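Local coordinates for protein TSC1 N-terminal domain (Chaetomium thermophilum, PDB 7A0M) that forms the N-terminal domain of TSC1, which probably binds lysosomal phosphoinositides to bring the TSC complex, a regulator of mTORC1, to the lysosome, at residues Leu233-Gln237 against Thr269-Ile273. Residues are numbered along the deposited sequence; the frame is centred on the assembly and turned at random.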
ATOM      1  N   LEU B 233     -28.130   4.291   4.838  1.00 43.27           N
ATOM      2  CA  LEU B 233     -27.302   5.464   4.584  1.00 46.51           C
ATOM      3  C   LEU B 233     -27.818   6.678   5.348  1.00 54.41           C
ATOM      4  O   LEU B 233     -27.033   7.518   5.801  1.00 59.26           O
ATOM      5  CB  LEU B 233     -27.259   5.758   3.086  1.00 37.94           C
ATOM      6  CG  LEU B 233     -26.792   4.613   2.184  1.00 41.02           C
ATOM      7  CD1 LEU B 233     -26.592   5.096   0.755  1.00 47.71           C
ATOM      8  CD2 LEU B 233     -25.518   3.974   2.718  1.00 36.03           C
ATOM      9  N   GLN B 234     -29.140   6.789   5.495  1.00 51.65           N
ATOM     10  CA  GLN B 234     -29.713   7.919   6.220  1.00 51.21           C
ATOM     11  C   GLN B 234     -29.341   7.877   7.697  1.00 53.79           C
ATOM     12  O   GLN B 234     -29.063   8.919   8.302  1.00 56.60           O
ATOM     13  CB  GLN B 234     -31.229   7.934   6.036  1.00 53.37           C
ATOM     14  CG  GLN B 234     -31.916   9.183   6.546  1.00 56.88           C
ATOM     15  CD  GLN B 234     -33.189   9.491   5.785  1.00 78.87           C
ATOM     16  OE1 GLN B 234     -33.874  10.474   6.071  1.00 87.76           O
ATOM     17  NE2 GLN B 234     -33.496   8.670   4.784  1.00 84.11           N
ATOM     18  N   SER B 235     -29.342   6.685   8.298  1.00 51.48           N
ATOM     19  CA  SER B 235     -28.874   6.550   9.674  1.00 52.49           C
ATOM     20  C   SER B 235     -27.402   6.925   9.791  1.00 50.45           C
ATOM     21  O   SER B 235     -26.995   7.586  10.754  1.00 62.96           O
ATOM     22  CB  SER B 235     -29.105   5.123  10.169  1.00 40.25           C
ATOM     23  OG  SER B 235     -28.586   4.947  11.478  1.00 48.20           O
ATOM     24  N   LEU B 236     -26.588   6.508   8.818  1.00 42.60           N
ATOM     25  CA  LEU B 236     -25.163   6.824   8.847  1.00 52.28           C
ATOM     26  C   LEU B 236     -24.911   8.323   8.733  1.00 54.21           C
ATOM     27  O   LEU B 236     -23.882   8.815   9.209  1.00 46.19           O
ATOM     28  CB  LEU B 236     -24.447   6.076   7.723  1.00 53.16           C
ATOM     29  CG  LEU B 236     -24.291   4.565   7.913  1.00 50.45           C
ATOM     30  CD1 LEU B 236     -24.046   3.879   6.581  1.00 43.66           C
ATOM     31  CD2 LEU B 236     -23.158   4.265   8.880  1.00 60.23           C
ATOM     32  N   GLN B 237     -25.829   9.063   8.109  1.00 57.96           N
ATOM     33  CA  GLN B 237     -25.654  10.499   7.927  1.00 55.62           C
ATOM     34  C   GLN B 237     -26.225  11.326   9.069  1.00 56.79           C
ATOM     35  O   GLN B 237     -25.753  12.445   9.303  1.00 56.46           O
ATOM     36  CB  GLN B 237     -26.309  10.959   6.621  1.00 59.09           C
ATOM     37  CG  GLN B 237     -25.621  10.490   5.354  1.00 63.45           C
ATOM     38  CD  GLN B 237     -26.305  11.022   4.110  1.00 71.24           C
ATOM     39  OE1 GLN B 237     -26.668  10.265   3.212  1.00 74.96           O
ATOM     40  NE2 GLN B 237     -26.483  12.336   4.051  1.00 68.56           N
ATOM     41  N   THR B 269     -22.668   9.922  -1.738  1.00 48.25           N
ATOM     42  CA  THR B 269     -23.209   9.686  -0.404  1.00 46.53           C
ATOM     43  C   THR B 269     -22.270   8.813   0.421  1.00 47.75           C
ATOM     44  O   THR B 269     -22.001   9.104   1.591  1.00 50.59           O
ATOM     45  CB  THR B 269     -24.589   9.038  -0.511  1.00 41.33           C
ATOM     46  OG1 THR B 269     -25.453   9.872  -1.294  1.00 47.45           O
ATOM     47  CG2 THR B 269     -25.190   8.829   0.863  1.00 35.04           C
ATOM     48  N   LEU B 270     -21.761   7.733  -0.179  1.00 38.86           N
ATOM     49  CA  LEU B 270     -20.860   6.835   0.535  1.00 44.80           C
ATOM     50  C   LEU B 270     -19.575   7.545   0.950  1.00 52.85           C
ATOM     51  O   LEU B 270     -19.060   7.318   2.052  1.00 43.37           O
ATOM     52  CB  LEU B 270     -20.545   5.618  -0.334  1.00 50.28           C
ATOM     53  CG  LEU B 270     -21.743   4.739  -0.701  1.00 47.45           C
ATOM     54  CD1 LEU B 270     -21.358   3.708  -1.749  1.00 32.61           C
ATOM     55  CD2 LEU B 270     -22.303   4.058   0.540  1.00 28.44           C
ATOM     56  N   PHE B 271     -19.041   8.406   0.081  1.00 45.41           N
ATOM     57  CA  PHE B 271     -17.828   9.144   0.423  1.00 42.67           C
ATOM     58  C   PHE B 271     -18.085  10.151   1.539  1.00 45.47           C
ATOM     59  O   PHE B 271     -17.247  10.323   2.431  1.00 44.52           O
ATOM     60  CB  PHE B 271     -17.274   9.847  -0.816  1.00 35.61           C
ATOM     61  CG  PHE B 271     -16.807   8.908  -1.892  1.00 25.64           C
ATOM     62  CD1 PHE B 271     -16.419   7.614  -1.583  1.00 42.55           C
ATOM     63  CD2 PHE B 271     -16.749   9.322  -3.212  1.00 38.19           C
ATOM     64  CE1 PHE B 271     -15.986   6.749  -2.573  1.00 42.53           C
ATOM     65  CE2 PHE B 271     -16.318   8.463  -4.205  1.00 45.71           C
ATOM     66  CZ  PHE B 271     -15.936   7.175  -3.885  1.00 36.99           C
ATOM     67  N   ASN B 272     -19.233  10.833   1.500  1.00 44.99           N
ATOM     68  CA  ASN B 272     -19.566  11.784   2.556  1.00 38.28           C
ATOM     69  C   ASN B 272     -19.767  11.091   3.896  1.00 42.68           C
ATOM     70  O   ASN B 272     -19.439  11.663   4.942  1.00 41.51           O
ATOM     71  CB  ASN B 272     -20.814  12.579   2.175  1.00 42.31           C
ATOM     72  CG  ASN B 272     -20.549  13.595   1.080  1.00 47.84           C
ATOM     73  OD1 ASN B 272     -19.409  14.011   0.864  1.00 54.03           O
ATOM     74  ND2 ASN B 272     -21.603  14.002   0.382  1.00 49.90           N
ATOM     75  N   ILE B 273     -20.311   9.872   3.888  1.00 40.37           N
ATOM     76  CA  ILE B 273     -20.458   9.116   5.129  1.00 42.17           C
ATOM     77  C   ILE B 273     -19.094   8.825   5.739  1.00 47.13           C
ATOM     78  O   ILE B 273     -18.904   8.950   6.956  1.00 41.49           O
ATOM     79  CB  ILE B 273     -21.256   7.823   4.878  1.00 37.89           C
ATOM     80  CG1 ILE B 273     -22.721   8.150   4.583  1.00 38.76           C
ATOM     81  CG2 ILE B 273     -21.148   6.880   6.070  1.00 27.89           C
ATOM     82  CD1 ILE B 273     -23.547   6.946   4.189  1.00 38.40           C
TER
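Ile273 is central to the apolar packing, setting CD1 against Leu233 and Leu236 and its CG1 against Gln237; of the ten residues it loses the most surface to the opposite segment, 82 Å². Its CD1 lies 3.7 Å from Leu236 CB and 3.9 Å from Leu233 CD2, while Ile273 CG2 packs at 3.8 Å on the same Leu236 CB. With CG1 beside the backbone N (chi1 -70°) and the chain extended beyond it (chi2 174°), CD1 is carried out to the two leucines, and the isoleucine side chain crosses each of theirs at about a right angle. Leu233 divides its branches: CD2 also touches Leu270 CD2 at 3.9 Å, and CD1 reaches Thr269 CG2 at 4.0 Å. The aliphatic part of Gln237 crosses Ile273, with CG 3.8 Å from Ile273 CG1.

The segments belong to helices 228-238 and 267-278, whose local axes run broadly parallel, at 33° and 10.1 Å apart, within the all-alpha N-terminal domain of TSC1, whose helices stack in an elongated array consistent with an alpha-solenoid. Helix 242-255 covers Leu233 and Leu236 through Leu252, and Tyr326 of helix 323-333 packs against Ile273, so the interface continues into a multi-helix core.

A contact of mixed polarity lies at the more exposed margin: Gln237 OE1 lies 3.1 Å from Thr269 CG2, a close oxygen-to-methyl contact and not a hydrogen bond. No hydrogen bond joins the two segments themselves, but just beyond them Arg276 NH1, further along helix 267-278, bonds to the carbonyl O of Leu236.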